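Local coordinates for LINE-1 retrotransposable element ORF1 protein (Homo sapiens, PDB 2W7A), which binds single-stranded nucleic acids, acts as a nucleic acid chaperone on its own transcript and is essential for LINE-1 retrotransposition, this chain being its central RRM domain, at residues Gly4-Ile9 with Ile95-Asp100; Glu32-Leu37 with Gly86-Lys91; Ala41-Gln46 with Val67-Val72; Ile48-Gln53 with Thr61-Ile66. All blocks are in the same frame, centred on the assembly; numbering follows the deposited sequence.

In the fold
All four contacts reach one antiparallel sheet of the RRM domain, whose strands run 45-51, 64-69, 5-9, 93-99, 88-90 across it. Along the chain, contact 4 is nested inside contact 3, contact 3 inside contact 2, and contact 2 inside contact 1. Contact 2 ties the end of helix 19-33 to strand 88-90. Contacts 3 and 4 both pair strand 45-51 with strand 64-69, with centres about 17 Å apart. Contacts 2 and 4 lie on opposite sides of the chain's centre, about 20 Å between centres. Backbone bonds of strand 5-9 with strand 64-69 link contact 1 to contacts 3 and 4. Contact 1 sets the first and last strands side by side, so the two ends of the domain meet.

Contact 1 of 4, residues Gly4-Ile9 with Ile95-Asp100; sequences GNLRLI and IRLTVD
R7 and D100 form the salt bridge of this strand pair, with NE of R7 2.6 Å from OD1 of D100. The R7 chain is extended from CG to NE, which carries the guanidinium to the C-terminal residue. The two flat groups are 54° apart, so they do not meet in one plane. A weak bond also runs from R7 NE to the terminal OXT. NH1 of R7 bonds with ND1 of H64. N5 holds the other carboxylate oxygen. Its ND2 gives a nearly straight bond of 2.9 Å to OD2 of D100, met on the anti side.

Backbone bonds pair strands 5-9 and 93-99, antiparallel neighbours inside the five-stranded RRM sheet. R7 N and T98 O are 2.9 Å apart, and T98 N returns a bond to R7 O. I9 N and R96 O are 2.8 Å apart, and R96 N binds I9 O.

L6, L8, I95 and L97 make the apolar part. CD1 of L8 meets CD2 of L97 at 3.7 Å and is tight against CD1 of I95 at 3.5 Å. Helix 19-33 touches L8 and I95, while helix 72-85 touches L6 and L97.

With a leucine at R7, OD1 of D100 would probably lose its charged partner, leaving the carboxylate held mainly through OD2 by N5. R7 probably offsets the side-chain charge of D100, and N5 adds a neutral hydrogen bond. G1 N, which also binds OD2, and OXT belong to the ends of the construct.

Contact 2 of 4, residues Glu32-Leu37 with Gly86-Lys91; sequences ENFPNL and GRVTLK
N33, in the last turn of helix 19-33, comes nearest to V88, with 6.4 Å between their CA atoms. The chain leaves helical geometry at F34, which also sits at the N-cap position of helix 35-40. The other segment carries the short edge strand 88-90.

The N33 amide grips the backbone of T89 twice. Its ND2 donates to O of T89 at 2.8 Å, in the carbonyl plane and on a lone pair. Its OD1 accepts from N of T89 at 3.0 Å. CG1 of V88 meets CG of N33 at 3.6 Å. With chi1 at -172° and an extended chain, E32 reaches T89 and K91. OE1 takes N of K91 at 2.8 Å with its syn lone pair, in a bent bond. OG1 of T89 donates to OE2 at 2.7 Å from above the carboxylate plane. The K91 amine pairs with D28.

E32 OE2 also binds N of G92. The end of helix 19-33 thus holds edge strand 88-90 of the RRM sheet and the turn of its beta hairpin with strand 93-99.

Contact 3 of 4, residues Ala41-Gln46 with Val67-Val72; sequences ANVQIQ and VRFTKV
I45 packs beside F69 and V67, and its side chain can be followed outward. CB carries two branches. CG2 meets CG1 of V67 at 3.6 Å. CG1, set anti to the carbonyl carbon (chi1 -77°), lies over one face of the F69 ring in a CH-pi contact. It is 4.1 Å from the ring centroid, 25° off the normal and offset toward the rim. CD1, at the tip, stays close to both V67 CG1 and F69 CE2. V43, in one of its two modelled conformers, brings CG1 to the edge of the same ring.

I45 and F69 form an antiparallel non-hydrogen-bonded pair between strands 45-51 and 64-69, with both side chains on one face of the RRM sheet. L26 of helix 19-33 touches I45, and M74 and M78 of helix 72-85 touch F69.

O of Q44 accepts two bonds from T70, 2.7 Å from OG1 and 3.1 Å from N. OG1 is tilted out of the carbonyl plane. N of Q46 donates to O of R68 at 2.9 Å.

Contact 4 of 4, residues Ile48-Gln53 with Thr61-Ile66; sequences IQRTPQ and TPRHII
Strands 45-51 and 64-69 are neighbours at one edge of the RRM sheet, and here R50 and R63 reach across the pair. Q49 and I66 form a hydrogen-bonded pair, with N of I66 2.8 Å from O of Q49. The guanidinium of R63 lies with one face over CB of R50, its CZ 3.7 Å from that carbon. Its NH1 donates to O of P52 at 2.9 Å and weakly to O of Q53. P52 follows a cis peptide bond. NE of R63 pairs with E13.

R50 is bent at chi2 (-91°), which turns its guanidinium over I65. CD1 of I65 covers one face, 3.8 Å from CZ of R50. NH1 donates to O of R63 at 2.9 Å, in the carbonyl plane. NH1 also bonds to O of V11, and NH2 to O of P12. NH2 pairs with E17.

Shortening R63 to an alanine is likely to uncover R50 CB, cost E13 its salt bridge to R63 and take the NH1 donor from the P52 carbonyl. The two guanidinium planes are nearly parallel, 16° apart, and E13 and E17 probably offset their like charges.

Contact 1 of 4, residues Gly4-Ile9 with Ile95-Asp100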
loop_
_atom_site.group_PDB
_atom_site.type_symbol
_atom_site.label_atom_id
_atom_site.label_comp_id
_atom_site.label_asym_id
_atom_site.label_seq_id
_atom_site.Cartn_x
_atom_site.Cartn_y
_atom_site.Cartn_z
ATOM N N GLY A 4 5.829 -9.334 7.463
ATOM C CA GLY A 4 4.702 -8.410 7.636
ATOM C C GLY A 4 4.627 -7.256 6.649
ATOM O O GLY A 4 3.711 -6.446 6.720
ATOM N N ASN A 5 5.593 -7.183 5.731
ATOM C CA ASN A 5 5.640 -6.076 4.751
ATOM C C ASN A 5 4.980 -6.450 3.428
ATOM O O ASN A 5 5.169 -7.568 2.921
ATOM C CB ASN A 5 7.075 -5.740 4.333
ATOM C CG ASN A 5 7.879 -5.008 5.379
ATOM O OD1 ASN A 5 7.379 -4.595 6.400
ATOM N ND2 ASN A 5 9.167 -4.888 5.116
ATOM N N LEU A 6 4.223 -5.519 2.859
ATOM C CA LEU A 6 3.961 -5.578 1.445
ATOM C C LEU A 6 4.421 -4.337 0.746
ATOM O O LEU A 6 4.718 -3.324 1.399
ATOM C CB LEU A 6 2.528 -5.868 1.149
ATOM C CG LEU A 6 1.443 -4.946 1.520
ATOM C CD1 LEU A 6 1.399 -3.675 0.698
ATOM C CD2 LEU A 6 0.055 -5.657 1.345
ATOM N N ARG A 7 4.521 -4.441 -0.572
ATOM C CA ARG A 7 4.865 -3.342 -1.442
ATOM C C ARG A 7 3.615 -2.875 -2.188
ATOM O O ARG A 7 2.907 -3.668 -2.796
ATOM C CB ARG A 7 5.934 -3.754 -2.479
ATOM C CG ARG A 7 7.308 -3.926 -1.895
ATOM C CD ARG A 7 8.337 -4.523 -2.890
ATOM N NE ARG A 7 9.621 -4.685 -2.204
ATOM C CZ ARG A 7 10.588 -3.769 -2.130
ATOM N NH1 ARG A 7 10.510 -2.611 -2.764
ATOM N NH2 ARG A 7 11.696 -4.039 -1.454
ATOM N N LEU A 8 3.412 -1.577 -2.181
ATOM C CA LEU A 8 2.371 -0.887 -2.924
ATOM C C LEU A 8 3.071 -0.182 -4.076
ATOM O O LEU A 8 3.932 0.695 -3.865
ATOM C CB LEU A 8 1.664 0.073 -1.985
ATOM C CG LEU A 8 0.769 1.133 -2.510
ATOM C CD1 LEU A 8 -0.330 0.556 -3.405
ATOM C CD2 LEU A 8 0.195 1.883 -1.254
ATOM N N ILE A 9 2.713 -0.577 -5.282
ATOM C CA ILE A 9 3.429 -0.193 -6.512
ATOM C C ILE A 9 2.549 0.680 -7.389
ATOM O O ILE A 9 1.348 0.390 -7.533
ATOM C CB ILE A 9 3.841 -1.465 -7.291
ATOM C CG1 ILE A 9 4.772 -2.315 -6.432
ATOM C CG2 ILE A 9 4.401 -1.114 -8.643
ATOM C CD1 ILE A 9 5.179 -3.638 -7.068
ATOM N N ILE A 95 -3.259 0.192 -9.192
ATOM C CA ILE A 95 -2.101 0.028 -8.364
ATOM C C ILE A 95 -1.833 -1.460 -8.184
ATOM O O ILE A 95 -2.716 -2.267 -8.497
ATOM C CB ILE A 95 -2.220 0.747 -6.979
ATOM C CG1 ILE A 95 -3.487 0.305 -6.266
ATOM C CG2 ILE A 95 -2.229 2.288 -7.239
ATOM C CD1 ILE A 95 -3.511 0.643 -4.818
ATOM N N ARG A 96 -0.658 -1.834 -7.660
ATOM C CA ARG A 96 -0.380 -3.220 -7.364
ATOM C C ARG A 96 0.086 -3.416 -5.941
ATOM O O ARG A 96 0.795 -2.569 -5.401
ATOM C CB ARG A 96 0.634 -3.786 -8.357
ATOM C CG ARG A 96 0.019 -4.049 -9.745
ATOM C CD ARG A 96 0.957 -4.851 -10.619
ATOM N NE ARG A 96 1.209 -6.183 -10.085
ATOM C CZ ARG A 96 2.406 -6.683 -9.799
ATOM N NH1 ARG A 96 3.517 -5.972 -9.979
ATOM N NH2 ARG A 96 2.485 -7.918 -9.315
ATOM N N LEU A 97 -0.373 -4.503 -5.316
ATOM C CA LEU A 97 0.096 -4.949 -4.007
ATOM C C LEU A 97 0.847 -6.261 -4.181
ATOM O O LEU A 97 0.306 -7.213 -4.727
ATOM C CB LEU A 97 -1.108 -5.113 -3.071
ATOM C CG LEU A 97 -1.979 -3.876 -2.796
ATOM C CD1 LEU A 97 -3.230 -4.254 -1.982
ATOM C CD2 LEU A 97 -1.220 -2.766 -2.041
ATOM N N THR A 98 2.082 -6.324 -3.740
ATOM C CA THR A 98 2.900 -7.514 -3.905
ATOM C C THR A 98 3.710 -7.781 -2.668
ATOM O O THR A 98 3.789 -6.930 -1.771
ATOM C CB THR A 98 3.888 -7.375 -5.083
ATOM O OG1 THR A 98 4.928 -6.473 -4.727
ATOM C CG2 THR A 98 3.194 -6.880 -6.294
ATOM N N VAL A 99 4.305 -8.956 -2.602
ATOM C CA VAL A 99 5.169 -9.290 -1.489
ATOM C C VAL A 99 6.398 -8.405 -1.526
ATOM O O VAL A 99 6.736 -7.848 -2.555
ATOM C CB VAL A 99 5.606 -10.765 -1.536
ATOM C CG1 VAL A 99 4.428 -11.706 -1.357
ATOM C CG2 VAL A 99 6.370 -11.050 -2.838
ATOM N N ASP A 100 7.039 -8.244 -0.380
ATOM C CA ASP A 100 8.232 -7.426 -0.298
ATOM C C ASP A 100 9.436 -8.298 -0.667
ATOM O O ASP A 100 9.462 -9.501 -0.374
ATOM C CB ASP A 100 8.353 -6.855 1.129
ATOM C CG ASP A 100 9.549 -5.914 1.302
ATOM O OD1 ASP A 100 10.111 -5.446 0.286
ATOM O OD2 ASP A 100 9.926 -5.646 2.465
ATOM O OXT ASP A 100 10.405 -7.844 -1.279
HETATM O O HOH W 1 6.397 -9.660 2.142
#

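Contact 2 of 4, residues Glu32-Leu37 with Gly86-Lys91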
loop_
_atom_site.group_PDB
_atom_site.type_symbol
_atom_site.label_atom_id
_atom_site.label_comp_id
_atom_site.label_asym_id
_atom_site.label_seq_id
_atom_site.Cartn_x
_atom_site.Cartn_y
_atom_site.Cartn_z
ATOM N N GLU A 32 -11.687 1.547 -1.201
ATOM C CA GLU A 32 -12.003 1.462 -2.627
ATOM C C GLU A 32 -12.107 0.037 -3.141
ATOM O O GLU A 32 -12.813 -0.187 -4.143
ATOM C CB GLU A 32 -11.002 2.289 -3.438
ATOM C CG GLU A 32 -11.298 2.469 -4.910
ATOM C CD GLU A 32 -10.446 3.564 -5.592
ATOM O OE1 GLU A 32 -9.878 4.470 -4.868
ATOM O OE2 GLU A 32 -10.368 3.522 -6.865
ATOM N N ASN A 33 -11.417 -0.903 -2.485
ATOM C CA ASN A 33 -11.249 -2.242 -3.013
ATOM C C ASN A 33 -11.685 -3.409 -2.163
ATOM O O ASN A 33 -12.063 -4.451 -2.716
ATOM C CB ASN A 33 -9.767 -2.485 -3.338
ATOM C CG ASN A 33 -9.258 -1.515 -4.407
ATOM O OD1 ASN A 33 -9.487 -1.726 -5.615
ATOM N ND2 ASN A 33 -8.585 -0.445 -3.973
ATOM N N PHE A 34 -11.674 -3.247 -0.845
ATOM C CA PHE A 34 -11.809 -4.396 0.075
ATOM C C PHE A 34 -12.878 -4.095 1.138
ATOM O O PHE A 34 -12.560 -3.777 2.299
ATOM C CB PHE A 34 -10.487 -4.663 0.748
ATOM C CG PHE A 34 -9.347 -4.875 -0.219
ATOM C CD1 PHE A 34 -9.471 -5.782 -1.270
ATOM C CD2 PHE A 34 -8.180 -4.126 -0.124
ATOM C CE1 PHE A 34 -8.453 -5.922 -2.202
ATOM C CE2 PHE A 34 -7.138 -4.315 -1.071
ATOM C CZ PHE A 34 -7.286 -5.183 -2.086
ATOM N N PRO A 35 -14.151 -4.122 0.728
ATOM C CA PRO A 35 -15.219 -3.670 1.631
ATOM C C PRO A 35 -15.347 -4.437 2.942
ATOM O O PRO A 35 -15.800 -3.863 3.933
ATOM C CB PRO A 35 -16.491 -3.770 0.740
ATOM C CG PRO A 35 -16.132 -4.867 -0.311
ATOM C CD PRO A 35 -14.666 -4.542 -0.588
ATOM N N ASN A 36 -15.052 -5.730 2.946
ATOM C CA ASN A 36 -15.170 -6.444 4.211
ATOM C C ASN A 36 -14.057 -6.040 5.160
ATOM O O ASN A 36 -14.281 -5.862 6.333
ATOM C CB ASN A 36 -15.287 -7.931 3.959
ATOM C CG ASN A 36 -16.680 -8.277 3.325
ATOM O OD1 ASN A 36 -17.702 -7.675 3.657
ATOM N ND2 ASN A 36 -16.688 -9.215 2.478
ATOM N N LEU A 37 -12.860 -5.849 4.648
ATOM C CA LEU A 37 -11.801 -5.308 5.481
ATOM C C LEU A 37 -12.157 -3.872 5.960
ATOM O O LEU A 37 -11.931 -3.523 7.117
ATOM C CB LEU A 37 -10.490 -5.331 4.696
ATOM C CG LEU A 37 -9.843 -6.655 4.362
ATOM C CD1 LEU A 37 -8.509 -6.327 3.659
ATOM C CD2 LEU A 37 -9.655 -7.485 5.609
ATOM N N GLY A 86 -7.902 -8.953 -8.891
ATOM C CA GLY A 86 -7.283 -8.611 -10.157
ATOM C C GLY A 86 -6.884 -7.142 -10.182
ATOM O O GLY A 86 -5.828 -6.745 -9.656
ATOM N N ARG A 87 -7.694 -6.316 -10.775
ATOM C CA ARG A 87 -7.466 -4.899 -10.848
ATOM C C ARG A 87 -7.838 -4.226 -9.511
ATOM O O ARG A 87 -8.968 -4.346 -9.026
ATOM C CB ARG A 87 -8.307 -4.339 -11.973
ATOM C CG ARG A 87 -8.149 -2.841 -12.198
ATOM C CD ARG A 87 -8.966 -2.389 -13.465
ATOM N NE ARG A 87 -8.940 -0.939 -13.746
ATOM C CZ ARG A 87 -8.074 -0.300 -14.522
ATOM N NH1 ARG A 87 -7.035 -0.896 -15.096
ATOM N NH2 ARG A 87 -8.216 0.982 -14.675
ATOM N N VAL A 88 -6.838 -3.560 -8.933
ATOM C CA VAL A 88 -6.963 -2.842 -7.667
ATOM C C VAL A 88 -6.683 -1.389 -7.954
ATOM O O VAL A 88 -5.749 -1.111 -8.701
ATOM C CB VAL A 88 -5.928 -3.376 -6.662
ATOM C CG1 VAL A 88 -6.008 -2.617 -5.327
ATOM C CG2 VAL A 88 -6.133 -4.927 -6.388
ATOM N N THR A 89 -7.530 -0.487 -7.468
ATOM C CA THR A 89 -7.435 0.917 -7.870
ATOM C C THR A 89 -7.300 1.900 -6.725
ATOM O O THR A 89 -7.698 1.633 -5.593
ATOM C CB THR A 89 -8.573 1.325 -8.791
ATOM O OG1 THR A 89 -9.778 1.156 -8.086
ATOM C CG2 THR A 89 -8.657 0.490 -10.065
ATOM N N LEU A 90 -6.727 3.055 -7.037
ATOM C CA LEU A 90 -6.603 4.166 -6.123
ATOM C C LEU A 90 -7.067 5.347 -6.948
ATOM O O LEU A 90 -6.443 5.659 -7.969
ATOM C CB LEU A 90 -5.182 4.346 -5.632
ATOM C CG LEU A 90 -4.996 5.658 -4.839
ATOM C CD1 LEU A 90 -5.840 5.751 -3.561
ATOM C CD2 LEU A 90 -3.473 5.850 -4.557
ATOM N N LYS A 91 -8.177 5.972 -6.546
ATOM C CA LYS A 91 -8.868 6.999 -7.347
ATOM C C LYS A 91 -9.073 6.570 -8.812
ATOM O O LYS A 91 -8.899 7.354 -9.765
ATOM C CB LYS A 91 -8.155 8.352 -7.271
ATOM C CG LYS A 91 -7.766 8.820 -5.857
ATOM C CD LYS A 91 -8.915 8.837 -4.881
ATOM C CE LYS A 91 -8.426 8.885 -3.419
ATOM N NZ LYS A 91 -9.535 8.783 -2.426
HETATM O O HOH W 2 -10.233 6.325 -2.953
HETATM O O HOH W 3 -11.499 -0.909 -7.359
#

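Contact 3 of 4, residues Ala41-Gln46 with Val67-Val72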
loop_
_atom_site.group_PDB
_atom_site.type_symbol
_atom_site.label_atom_id
_atom_site.label_comp_id
_atom_site.label_asym_id
_atom_site.label_seq_id
_atom_site.Cartn_x
_atom_site.Cartn_y
_atom_site.Cartn_z
ATOM N N ALA A 41 -12.533 -2.863 9.972
ATOM C CA ALA A 41 -11.637 -1.827 10.499
ATOM C C ALA A 41 -10.626 -2.405 11.484
ATOM O O ALA A 41 -10.394 -1.841 12.557
ATOM C CB ALA A 41 -12.427 -0.666 11.124
ATOM N N ASN A 42 -10.060 -3.559 11.137
ATOM C CA ASN A 42 -9.023 -4.153 11.971
ATOM C C ASN A 42 -7.739 -4.392 11.191
ATOM O O ASN A 42 -7.019 -5.335 11.460
ATOM C CB ASN A 42 -9.484 -5.460 12.615
ATOM C CG ASN A 42 -8.560 -5.908 13.756
ATOM O OD1 ASN A 42 -8.070 -5.089 14.574
ATOM N ND2 ASN A 42 -8.317 -7.214 13.814
ATOM N N VAL A 43 -7.480 -3.547 10.210
ATOM C CA VAL A 43 -6.202 -3.574 9.541
ATOM C C VAL A 43 -5.365 -2.603 10.397
ATOM O O VAL A 43 -5.691 -1.426 10.548
ATOM C CB VAL A 43 -6.295 -3.083 8.074
ATOM C CG1 VAL A 43 -5.023 -3.347 7.313
ATOM C CG2 VAL A 43 -7.539 -3.625 7.269
ATOM N N GLN A 44 -4.309 -3.125 11.003
ATOM C CA GLN A 44 -3.513 -2.401 11.956
ATOM C C GLN A 44 -2.214 -2.146 11.233
ATOM O O GLN A 44 -1.234 -2.798 11.456
ATOM C CB GLN A 44 -3.328 -3.276 13.223
ATOM C CG GLN A 44 -4.634 -4.036 13.649
ATOM C CD GLN A 44 -4.434 -5.039 14.790
ATOM O OE1 GLN A 44 -4.151 -4.641 15.916
ATOM N NE2 GLN A 44 -4.605 -6.332 14.505
ATOM N N ILE A 45 -2.245 -1.221 10.291
ATOM C CA ILE A 45 -1.047 -0.903 9.540
ATOM C C ILE A 45 -0.211 -0.145 10.560
ATOM O O ILE A 45 -0.709 0.760 11.257
ATOM C CB ILE A 45 -1.426 -0.180 8.249
ATOM C CG1 ILE A 45 -1.945 -1.234 7.254
ATOM C CG2 ILE A 45 -0.213 0.577 7.651
ATOM C CD1 ILE A 45 -2.779 -0.697 6.091
ATOM N N GLN A 46 1.007 -0.633 10.776
ATOM C CA GLN A 46 1.998 0.010 11.658
ATOM C C GLN A 46 2.895 1.125 11.098
ATOM O O GLN A 46 3.156 2.117 11.760
ATOM C CB GLN A 46 2.993 -1.020 12.098
ATOM C CG GLN A 46 2.427 -2.000 13.088
ATOM C CD GLN A 46 3.476 -2.933 13.623
ATOM O OE1 GLN A 46 4.533 -3.112 13.016
ATOM N NE2 GLN A 46 3.195 -3.535 14.772
ATOM N N VAL A 67 4.458 -1.131 3.261
ATOM C CA VAL A 67 3.428 -1.114 4.271
ATOM C C VAL A 67 3.697 -2.295 5.222
ATOM O O VAL A 67 3.724 -3.461 4.809
ATOM C CB VAL A 67 2.048 -1.193 3.621
ATOM C CG1 VAL A 67 0.934 -1.143 4.713
ATOM C CG2 VAL A 67 1.884 -0.138 2.537
ATOM N N ARG A 68 3.948 -1.986 6.500
ATOM C CA ARG A 68 4.254 -3.055 7.481
ATOM C C ARG A 68 3.007 -3.239 8.348
ATOM O O ARG A 68 2.515 -2.318 8.954
ATOM C CB ARG A 68 5.452 -2.682 8.344
ATOM C CG ARG A 68 5.844 -3.779 9.344
ATOM C CD ARG A 68 7.196 -3.477 9.991
ATOM N NE ARG A 68 7.672 -4.563 10.830
ATOM C CZ ARG A 68 8.665 -4.454 11.712
ATOM N NH1 ARG A 68 9.308 -3.299 11.872
ATOM N NH2 ARG A 68 9.017 -5.510 12.439
ATOM N N PHE A 69 2.477 -4.456 8.329
ATOM C CA PHE A 69 1.289 -4.812 9.056
ATOM C C PHE A 69 1.671 -5.341 10.426
ATOM O O PHE A 69 2.747 -5.929 10.589
ATOM C CB PHE A 69 0.522 -5.888 8.297
ATOM C CG PHE A 69 -0.181 -5.386 7.094
ATOM C CD1 PHE A 69 0.490 -5.146 5.927
ATOM C CD2 PHE A 69 -1.528 -5.171 7.110
ATOM C CE1 PHE A 69 -0.169 -4.691 4.804
ATOM C CE2 PHE A 69 -2.188 -4.713 5.980
ATOM C CZ PHE A 69 -1.482 -4.448 4.852
ATOM N N THR A 70 0.801 -5.112 11.401
ATOM C CA THR A 70 1.006 -5.682 12.739
ATOM C C THR A 70 0.920 -7.209 12.681
ATOM O O THR A 70 1.685 -7.914 13.377
ATOM C CB THR A 70 -0.041 -5.108 13.709
ATOM O OG1 THR A 70 0.076 -3.662 13.714
ATOM C CG2 THR A 70 0.102 -5.673 15.111
ATOM N N LYS A 71 -0.007 -7.705 11.859
ATOM C CA LYS A 71 -0.256 -9.158 11.748
ATOM C C LYS A 71 0.118 -9.676 10.377
ATOM O O LYS A 71 -0.373 -9.157 9.374
ATOM C CB LYS A 71 -1.727 -9.484 12.036
ATOM C CG LYS A 71 -2.098 -9.244 13.531
ATOM C CD LYS A 71 -3.498 -9.710 13.857
ATOM C CE LYS A 71 -3.634 -11.229 13.783
ATOM N NZ LYS A 71 -2.727 -11.923 14.736
ATOM N N VAL A 72 0.987 -10.687 10.348
ATOM C CA VAL A 72 1.350 -11.320 9.086
ATOM C C VAL A 72 0.128 -11.908 8.408
ATOM O O VAL A 72 -0.013 -11.847 7.181
ATOM C CB VAL A 72 2.451 -12.402 9.320
ATOM C CG1 VAL A 72 2.790 -13.167 8.057
ATOM C CG2 VAL A 72 3.686 -11.727 9.901
#

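Contact 4 of 4, residues Ile48-Gln53 with Thr61-Ile66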
loop_
_atom_site.group_PDB
_atom_site.type_symbol
_atom_site.label_atom_id
_atom_site.label_comp_id
_atom_site.label_asym_id
_atom_site.label_seq_id
_atom_site.Cartn_x
_atom_site.Cartn_y
_atom_site.Cartn_z
ATOM N N ILE A 48 4.244 3.066 7.230
ATOM C CA ILE A 48 3.985 3.268 5.787
ATOM C C ILE A 48 5.062 4.234 5.289
ATOM O O ILE A 48 5.075 5.372 5.732
ATOM C CB ILE A 48 2.610 3.975 5.439
ATOM C CG1 ILE A 48 1.389 3.258 5.990
ATOM C CG2 ILE A 48 2.435 4.095 3.910
ATOM C CD1 ILE A 48 0.136 4.061 5.880
ATOM N N GLN A 49 5.915 3.830 4.336
ATOM C CA GLN A 49 6.916 4.745 3.824
ATOM C C GLN A 49 7.348 4.409 2.406
ATOM O O GLN A 49 7.390 3.244 2.004
ATOM C CB GLN A 49 8.189 4.765 4.696
ATOM C CG GLN A 49 8.929 3.500 4.754
ATOM C CD GLN A 49 9.781 3.384 6.013
ATOM O OE1 GLN A 49 10.623 4.223 6.258
ATOM N NE2 GLN A 49 9.556 2.334 6.806
ATOM N N ARG A 50 7.726 5.451 1.686
ATOM C CA ARG A 50 8.404 5.241 0.410
ATOM C C ARG A 50 9.757 4.622 0.637
ATOM O O ARG A 50 10.397 4.899 1.671
ATOM C CB ARG A 50 8.573 6.533 -0.339
ATOM C CG ARG A 50 7.283 7.204 -0.722
ATOM C CD ARG A 50 6.769 6.788 -2.087
ATOM N NE ARG A 50 5.523 7.471 -2.369
ATOM C CZ ARG A 50 4.813 7.359 -3.479
ATOM N NH1 ARG A 50 5.214 6.568 -4.451
ATOM N NH2 ARG A 50 3.716 8.100 -3.626
ATOM N N THR A 51 10.204 3.804 -0.321
ATOM C CA THR A 51 11.540 3.223 -0.264
ATOM C C THR A 51 12.249 3.421 -1.600
ATOM O O THR A 51 11.635 3.241 -2.615
ATOM C CB THR A 51 11.494 1.721 0.140
ATOM O OG1 THR A 51 12.849 1.237 0.353
ATOM C CG2 THR A 51 10.809 0.879 -0.891
ATOM N N PRO A 52 13.538 3.816 -1.597
ATOM C CA PRO A 52 14.273 4.285 -0.457
ATOM C C PRO A 52 13.801 5.657 0.027
ATOM O O PRO A 52 12.919 6.310 -0.560
ATOM C CB PRO A 52 15.728 4.374 -0.969
ATOM C CG PRO A 52 15.591 4.644 -2.371
ATOM C CD PRO A 52 14.302 3.989 -2.835
ATOM N N GLN A 53 14.429 6.158 1.076
ATOM C CA GLN A 53 14.025 7.404 1.680
ATOM C C GLN A 53 14.307 8.604 0.808
ATOM O O GLN A 53 13.670 9.628 0.955
ATOM C CB GLN A 53 14.713 7.530 3.067
ATOM C CG GLN A 53 14.506 8.860 3.765
ATOM C CD GLN A 53 15.526 9.082 4.845
ATOM O OE1 GLN A 53 16.234 10.102 4.844
ATOM N NE2 GLN A 53 15.658 8.101 5.744
ATOM N N THR A 61 11.292 6.005 -12.014
ATOM C CA THR A 61 9.966 5.491 -11.707
ATOM C C THR A 61 9.575 5.812 -10.267
ATOM O O THR A 61 10.455 5.981 -9.427
ATOM C CB THR A 61 9.948 3.978 -11.912
ATOM O OG1 THR A 61 10.916 3.350 -11.054
ATOM C CG2 THR A 61 10.217 3.611 -13.385
ATOM N N PRO A 62 8.285 5.905 -9.978
ATOM C CA PRO A 62 7.871 6.176 -8.613
ATOM C C PRO A 62 8.281 5.111 -7.663
ATOM O O PRO A 62 8.234 3.917 -7.988
ATOM C CB PRO A 62 6.335 6.260 -8.679
ATOM C CG PRO A 62 6.004 5.537 -9.893
ATOM C CD PRO A 62 7.119 5.846 -10.882
ATOM N N ARG A 63 8.665 5.543 -6.452
ATOM C CA ARG A 63 9.101 4.575 -5.466
ATOM C C ARG A 63 7.950 3.702 -5.021
ATOM O O ARG A 63 6.789 4.170 -4.918
ATOM C CB ARG A 63 9.696 5.269 -4.264
ATOM C CG ARG A 63 11.017 5.977 -4.573
ATOM C CD ARG A 63 11.438 6.859 -3.447
ATOM N NE ARG A 63 10.534 7.939 -3.270
ATOM C CZ ARG A 63 10.624 8.826 -2.319
ATOM N NH1 ARG A 63 11.564 8.726 -1.404
ATOM N NH2 ARG A 63 9.750 9.830 -2.314
ATOM N N HIS A 64 8.273 2.449 -4.696
ATOM C CA HIS A 64 7.334 1.616 -3.984
ATOM C C HIS A 64 7.094 2.173 -2.597
ATOM O O HIS A 64 7.938 2.875 -2.049
ATOM C CB HIS A 64 7.879 0.193 -3.845
ATOM C CG HIS A 64 8.095 -0.530 -5.136
ATOM N ND1 HIS A 64 8.600 -1.814 -5.200
ATOM C CD2 HIS A 64 7.819 -0.174 -6.403
ATOM C CE1 HIS A 64 8.646 -2.199 -6.462
ATOM N NE2 HIS A 64 8.184 -1.222 -7.217
ATOM N N ILE A 65 5.926 1.873 -2.044
ATOM C CA ILE A 65 5.608 2.185 -0.685
ATOM C C ILE A 65 5.591 0.862 0.086
ATOM O O ILE A 65 4.873 -0.099 -0.305
ATOM C CB ILE A 65 4.218 2.878 -0.589
ATOM C CG1 ILE A 65 4.208 4.247 -1.264
ATOM C CG2 ILE A 65 3.710 2.971 0.864
ATOM C CD1 ILE A 65 2.821 4.818 -1.544
ATOM N N ILE A 66 6.373 0.786 1.165
ATOM C CA ILE A 66 6.371 -0.399 2.010
ATOM C C ILE A 66 5.388 -0.177 3.132
ATOM O O ILE A 66 5.452 0.829 3.834
ATOM C CB ILE A 66 7.776 -0.679 2.595
ATOM C CG1 ILE A 66 8.809 -0.728 1.472
ATOM C CG2 ILE A 66 7.745 -1.931 3.440
ATOM C CD1 ILE A 66 8.422 -1.656 0.350
HETATM O O HOH W 4 7.420 0.735 6.070
HETATM O O HOH W 5 11.090 1.725 -4.795
#